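PDB 5C98: Agap007691-pb from Anopheles gambiae, which probably acts as a serpin-type inhibitor of serine proteases. Local coordinates for residues K96-R108 against F117-T131. Residues are numbered along the deposited sequence; the frame is centred on the assembly and turned at random.
Sequences KALSFVLVEETLR and FHRTFQTTVEPVDLT
Val-101 is held to the neighbouring strand through both its N and its O: its N donates to Thr-124 O, and its O accepts from Glu-126 N at 2.8 Å with a nearly straight N-H...O angle of 168°. Val-103 repeats the pattern, giving a longer bond from its N to Glu-126 O and taking one at its O from Val-128 N (2.9 Å). A last backbone bond, Glu-105 N to Val-128 O, carries the pairing to the turn. There the bend at chi2 (51°) turns the Glu-104 carboxylate back along the chain, where OE1 receives Leu-130 N on its syn side at 2.9 Å, while Thr-106 OG1 and N reach OE2 from opposite faces of the carboxylate. Asp-129 OD1 lies 4.2 Å from Glu-104 OE1; water 3 donates to both carboxylates, which probably eases the repulsion. At the other end Ser-99 OG and Thr-123 OG1 share a hydrogen bond of 2.8 Å, and water 2 links Ser-99 N to Gln-122 O. Strands 96-104 and 124-128 thus run parallel, joined through helix 111-119, at the edge of the large central beta-sheet of the serpin fold (sheet A); strand 169-177 pairs antiparallel with 96-104 on its far side. On one face, Val-103 CG2 packs on Val-125 CG1 and Pro-127 CB, and Val-101 CG2 meets the edge of the Phe-117 ring. The opposite face carries Phe-100, whose ring has Glu-126 OE1 at its edge, in plane, 3.6 Å from CZ, with the carboxylate turned 79° to the ring; Thr-124 CG2 approaches CE1, and Phe-143 of helix 133-146 stacks on the ring. Leu-102 CD2 nestles against both methyls of Val-128, and its CD1 faces Leu-130 CD2 under the same helix.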
loop_
_atom_site.group_PDB
_atom_site.type_symbol
_atom_site.label_atom_id
_atom_site.label_comp_id
_atom_site.label_asym_id
_atom_site.label_seq_id
_atom_site.Cartn_x
_atom_site.Cartn_y
_atom_site.Cartn_z
ATOM N N LYS A 96 -7.595 5.962 4.267
ATOM C CA LYS A 96 -8.028 6.576 3.022
ATOM C C LYS A 96 -7.365 5.855 1.868
ATOM O O LYS A 96 -6.144 5.730 1.842
ATOM C CB LYS A 96 -7.675 8.054 3.025
ATOM C CG LYS A 96 -8.531 8.853 4.011
ATOM C CD LYS A 96 -8.231 10.363 3.928
ATOM C CE LYS A 96 -8.921 11.130 5.040
ATOM N NZ LYS A 96 -10.364 10.811 5.109
ATOM N N ALA A 97 -8.172 5.341 0.947
ATOM C CA ALA A 97 -7.697 4.654 -0.254
ATOM C C ALA A 97 -8.407 5.325 -1.418
ATOM O O ALA A 97 -9.601 5.090 -1.643
ATOM C CB ALA A 97 -8.006 3.169 -0.203
ATOM N N LEU A 98 -7.661 6.156 -2.146
ATOM C CA LEU A 98 -8.234 7.063 -3.130
ATOM C C LEU A 98 -7.490 6.926 -4.440
ATOM O O LEU A 98 -6.258 7.046 -4.464
ATOM C CB LEU A 98 -8.137 8.514 -2.652
ATOM C CG LEU A 98 -8.966 8.881 -1.416
ATOM C CD1 LEU A 98 -8.425 10.165 -0.753
ATOM C CD2 LEU A 98 -10.428 9.020 -1.804
ATOM N N SER A 99 -8.217 6.684 -5.515
ATOM C CA SER A 99 -7.651 6.688 -6.854
ATOM C C SER A 99 -7.965 7.990 -7.575
ATOM O O SER A 99 -8.955 8.673 -7.298
ATOM C CB SER A 99 -8.161 5.522 -7.685
ATOM O OG SER A 99 -9.571 5.556 -7.802
ATOM N N PHE A 100 -7.118 8.300 -8.553
ATOM C CA PHE A 100 -7.235 9.538 -9.306
ATOM C C PHE A 100 -6.709 9.235 -10.696
ATOM O O PHE A 100 -5.716 8.504 -10.849
ATOM C CB PHE A 100 -6.398 10.609 -8.611
ATOM C CG PHE A 100 -6.492 11.964 -9.214
ATOM C CD1 PHE A 100 -7.596 12.751 -8.960
ATOM C CD2 PHE A 100 -5.486 12.464 -10.032
ATOM C CE1 PHE A 100 -7.723 14.028 -9.515
ATOM C CE2 PHE A 100 -5.595 13.740 -10.579
ATOM C CZ PHE A 100 -6.718 14.516 -10.344
ATOM N N VAL A 101 -7.376 9.770 -11.697
ATOM C CA VAL A 101 -7.052 9.482 -13.083
ATOM C C VAL A 101 -6.830 10.792 -13.811
ATOM O O VAL A 101 -7.658 11.710 -13.711
ATOM C CB VAL A 101 -8.182 8.690 -13.760
ATOM C CG1 VAL A 101 -7.833 8.323 -15.176
ATOM C CG2 VAL A 101 -8.545 7.454 -12.954
ATOM N N LEU A 102 -5.725 10.876 -14.555
ATOM C CA LEU A 102 -5.520 11.954 -15.512
ATOM C C LEU A 102 -5.796 11.447 -16.919
ATOM O O LEU A 102 -5.367 10.360 -17.296
ATOM C CB LEU A 102 -4.086 12.482 -15.489
ATOM C CG LEU A 102 -3.596 13.169 -14.222
ATOM C CD1 LEU A 102 -2.123 13.499 -14.367
ATOM C CD2 LEU A 102 -4.413 14.429 -13.989
ATOM N N VAL A 103 -6.519 12.245 -17.690
ATOM C CA VAL A 103 -6.741 11.986 -19.108
ATOM C C VAL A 103 -6.358 13.236 -19.888
ATOM O O VAL A 103 -6.531 14.370 -19.419
ATOM C CB VAL A 103 -8.199 11.581 -19.435
ATOM C CG1 VAL A 103 -8.535 10.221 -18.848
ATOM C CG2 VAL A 103 -9.185 12.641 -18.962
ATOM N N GLU A 104 -5.828 13.025 -21.090
ATOM C CA GLU A 104 -5.501 14.150 -21.968
ATOM C C GLU A 104 -6.765 14.913 -22.351
ATOM O O GLU A 104 -7.690 14.361 -22.957
ATOM C CB GLU A 104 -4.782 13.640 -23.224
ATOM C CG GLU A 104 -4.616 14.658 -24.364
ATOM C CD GLU A 104 -4.002 15.984 -23.936
ATOM O OE1 GLU A 104 -3.023 15.970 -23.152
ATOM O OE2 GLU A 104 -4.513 17.032 -24.401
ATOM N N GLU A 105 -6.779 16.207 -22.039
ATOM C CA GLU A 105 -7.995 17.005 -22.160
ATOM C C GLU A 105 -8.443 17.211 -23.601
ATOM O O GLU A 105 -9.624 17.482 -23.827
ATOM C CB GLU A 105 -7.801 18.369 -21.499
ATOM C CG GLU A 105 -6.746 19.282 -22.158
ATOM C CD GLU A 105 -6.487 20.551 -21.358
ATOM O OE1 GLU A 105 -6.999 20.661 -20.225
ATOM O OE2 GLU A 105 -5.765 21.439 -21.863
ATOM N N THR A 106 -7.555 17.092 -24.583
ATOM C CA THR A 106 -7.975 17.384 -25.949
ATOM C C THR A 106 -8.633 16.201 -26.644
ATOM O O THR A 106 -9.057 16.360 -27.794
ATOM C CB THR A 106 -6.803 17.854 -26.813
ATOM O OG1 THR A 106 -5.804 16.836 -26.854
ATOM C CG2 THR A 106 -6.209 19.190 -26.291
ATOM N N LEU A 107 -8.734 15.044 -25.994
ATOM C CA LEU A 107 -9.334 13.856 -26.589
ATOM C C LEU A 107 -10.705 13.622 -25.969
ATOM O O LEU A 107 -10.813 13.404 -24.760
ATOM C CB LEU A 107 -8.442 12.631 -26.372
ATOM C CG LEU A 107 -7.030 12.692 -26.973
ATOM C CD1 LEU A 107 -6.281 11.413 -26.669
ATOM C CD2 LEU A 107 -7.115 12.917 -28.475
ATOM N N ARG A 108 -11.734 13.586 -26.807
ATOM C CA ARG A 108 -13.065 13.246 -26.330
ATOM C C ARG A 108 -13.081 11.828 -25.770
ATOM O O ARG A 108 -12.500 10.908 -26.349
ATOM C CB ARG A 108 -14.062 13.369 -27.482
ATOM C CG ARG A 108 -15.496 13.158 -27.078
ATOM C CD ARG A 108 -16.428 13.417 -28.257
ATOM N NE ARG A 108 -17.601 12.549 -28.249
ATOM C CZ ARG A 108 -18.469 12.473 -29.255
ATOM N NH1 ARG A 108 -18.291 13.214 -30.342
ATOM N NH2 ARG A 108 -19.516 11.659 -29.176
ATOM N N PHE A 117 -16.432 5.804 -15.172
ATOM C CA PHE A 117 -15.498 6.570 -14.359
ATOM C C PHE A 117 -16.116 7.819 -13.761
ATOM O O PHE A 117 -15.605 8.309 -12.748
ATOM C CB PHE A 117 -14.233 6.882 -15.164
ATOM C CG PHE A 117 -13.263 5.734 -15.230
ATOM C CD1 PHE A 117 -13.545 4.582 -15.962
ATOM C CD2 PHE A 117 -12.060 5.781 -14.539
ATOM C CE1 PHE A 117 -12.654 3.528 -16.009
ATOM C CE2 PHE A 117 -11.164 4.710 -14.588
ATOM C CZ PHE A 117 -11.471 3.585 -15.312
ATOM N N HIS A 118 -17.189 8.345 -14.346
ATOM C CA HIS A 118 -17.845 9.526 -13.790
ATOM C C HIS A 118 -19.056 9.187 -12.957
ATOM O O HIS A 118 -19.418 9.970 -12.072
ATOM C CB HIS A 118 -18.291 10.496 -14.887
ATOM C CG HIS A 118 -17.168 11.069 -15.685
ATOM N ND1 HIS A 118 -17.363 11.687 -16.902
ATOM C CD2 HIS A 118 -15.840 11.139 -15.439
ATOM C CE1 HIS A 118 -16.200 12.095 -17.377
ATOM N NE2 HIS A 118 -15.260 11.772 -16.509
ATOM N N ARG A 119 -19.716 8.059 -13.241
ATOM C CA ARG A 119 -21.021 7.771 -12.664
ATOM C C ARG A 119 -21.151 6.386 -12.044
ATOM O O ARG A 119 -22.247 6.040 -11.603
ATOM C CB ARG A 119 -22.147 8.001 -13.706
ATOM C CG ARG A 119 -22.008 9.342 -14.472
ATOM C CD ARG A 119 -23.203 9.686 -15.394
ATOM N NE ARG A 119 -23.450 8.666 -16.410
ATOM C CZ ARG A 119 -22.949 8.671 -17.644
ATOM N NH1 ARG A 119 -22.155 9.647 -18.059
ATOM N NH2 ARG A 119 -23.256 7.685 -18.477
ATOM N N THR A 120 -20.077 5.586 -11.984
ATOM C CA THR A 120 -20.140 4.250 -11.392
ATOM C C THR A 120 -19.063 4.066 -10.320
ATOM O O THR A 120 -19.374 3.842 -9.147
ATOM C CB THR A 120 -19.982 3.156 -12.461
ATOM O OG1 THR A 120 -20.871 3.415 -13.556
ATOM C CG2 THR A 120 -20.289 1.803 -11.879
ATOM N N PHE A 121 -17.794 4.142 -10.708
ATOM C CA PHE A 121 -16.712 3.871 -9.773
ATOM C C PHE A 121 -16.479 5.059 -8.853
ATOM O O PHE A 121 -16.726 6.212 -9.212
ATOM C CB PHE A 121 -15.415 3.589 -10.538
ATOM C CG PHE A 121 -15.409 2.295 -11.288
ATOM C CD1 PHE A 121 -15.759 1.088 -10.667
ATOM C CD2 PHE A 121 -15.041 2.279 -12.613
ATOM C CE1 PHE A 121 -15.736 -0.104 -11.395
ATOM C CE2 PHE A 121 -15.015 1.110 -13.315
ATOM C CZ PHE A 121 -15.346 -0.074 -12.712
ATOM N N GLN A 122 -15.995 4.754 -7.651
ATOM C CA GLN A 122 -15.574 5.733 -6.648
ATOM C C GLN A 122 -14.157 6.139 -7.017
ATOM O O GLN A 122 -13.177 5.498 -6.630
ATOM C CB GLN A 122 -15.662 5.056 -5.288
ATOM C CG GLN A 122 -15.225 5.745 -4.052
ATOM C CD GLN A 122 -15.424 4.812 -2.843
ATOM O OE1 GLN A 122 -16.190 3.824 -2.899
ATOM N NE2 GLN A 122 -14.730 5.110 -1.759
ATOM N N THR A 123 -14.062 7.192 -7.824
ATOM C CA THR A 123 -12.797 7.701 -8.321
ATOM C C THR A 123 -13.050 9.122 -8.802
ATOM O O THR A 123 -14.187 9.595 -8.841
ATOM C CB THR A 123 -12.218 6.800 -9.433
ATOM O OG1 THR A 123 -10.856 7.165 -9.676
ATOM C CG2 THR A 123 -12.995 6.904 -10.736
ATOM N N THR A 124 -11.963 9.806 -9.146
ATOM C CA THR A 124 -12.018 11.133 -9.740
ATOM C C THR A 124 -11.137 11.146 -10.981
ATOM O O THR A 124 -9.994 10.680 -10.947
ATOM C CB THR A 124 -11.581 12.202 -8.728
ATOM O OG1 THR A 124 -12.579 12.306 -7.689
ATOM C CG2 THR A 124 -11.491 13.558 -9.397
ATOM N N VAL A 125 -11.697 11.617 -12.082
ATOM C CA VAL A 125 -10.975 11.793 -13.339
ATOM C C VAL A 125 -10.853 13.284 -13.590
ATOM O O VAL A 125 -11.857 14.010 -13.554
ATOM C CB VAL A 125 -11.722 11.118 -14.502
ATOM C CG1 VAL A 125 -10.993 11.319 -15.815
ATOM C CG2 VAL A 125 -11.915 9.643 -14.241
ATOM N N GLU A 126 -9.639 13.748 -13.866
ATOM C CA GLU A 126 -9.426 15.139 -14.247
ATOM C C GLU A 126 -8.789 15.223 -15.626
ATOM O O GLU A 126 -7.698 14.663 -15.836
ATOM C CB GLU A 126 -8.554 15.868 -13.234
ATOM C CG GLU A 126 -8.477 17.356 -13.530
ATOM C CD GLU A 126 -7.988 18.190 -12.359
ATOM O OE1 GLU A 126 -8.098 17.727 -11.199
ATOM O OE2 GLU A 126 -7.500 19.319 -12.598
ATOM N N PRO A 127 -9.432 15.881 -16.595
ATOM C CA PRO A 127 -8.753 16.172 -17.866
ATOM C C PRO A 127 -7.724 17.270 -17.667
ATOM O O PRO A 127 -8.012 18.305 -17.066
ATOM C CB PRO A 127 -9.886 16.643 -18.780
ATOM C CG PRO A 127 -11.145 16.375 -18.060
ATOM C CD PRO A 127 -10.822 16.353 -16.610
ATOM N N VAL A 128 -6.524 17.049 -18.196
ATOM C CA VAL A 128 -5.446 18.023 -18.091
ATOM C C VAL A 128 -4.673 18.032 -19.401
ATOM O O VAL A 128 -4.819 17.150 -20.254
ATOM C CB VAL A 128 -4.486 17.720 -16.923
ATOM C CG1 VAL A 128 -5.204 17.787 -15.579
ATOM C CG2 VAL A 128 -3.786 16.379 -17.137
ATOM N N ASP A 129 -3.815 19.032 -19.530
ATOM C CA ASP A 129 -2.874 19.079 -20.639
ATOM C C ASP A 129 -1.690 18.203 -20.258
ATOM O O ASP A 129 -0.750 18.668 -19.616
ATOM C CB ASP A 129 -2.449 20.520 -20.873
ATOM C CG ASP A 129 -1.397 20.652 -21.938
ATOM O OD1 ASP A 129 -1.107 19.637 -22.623
ATOM O OD2 ASP A 129 -0.887 21.777 -22.114
ATOM N N LEU A 130 -1.710 16.946 -20.702
ATOM C CA LEU A 130 -0.646 15.990 -20.395
ATOM C C LEU A 130 0.639 16.257 -21.185
ATOM O O LEU A 130 1.666 15.633 -20.900
ATOM C CB LEU A 130 -1.141 14.549 -20.589
ATOM C CG LEU A 130 -1.791 13.871 -19.367
ATOM C CD1 LEU A 130 -2.359 12.490 -19.691
ATOM C CD2 LEU A 130 -0.795 13.738 -18.225
ATOM N N THR A 131 0.625 17.179 -22.149
ATOM C CA THR A 131 1.870 17.657 -22.734
ATOM C C THR A 131 2.618 18.618 -21.812
ATOM O O THR A 131 3.762 18.984 -22.120
ATOM C CB THR A 131 1.633 18.347 -24.083
ATOM O OG1 THR A 131 1.200 19.695 -23.872
ATOM C CG2 THR A 131 0.615 17.598 -24.928
HETATM O O HOH W 1 -12.188 6.028 -2.367
HETATM O O HOH W 2 -11.150 6.246 -4.890
HETATM O O HOH W 3 -3.063 19.179 -24.550
HETATM O O HOH W 4 -9.114 20.486 -18.826
#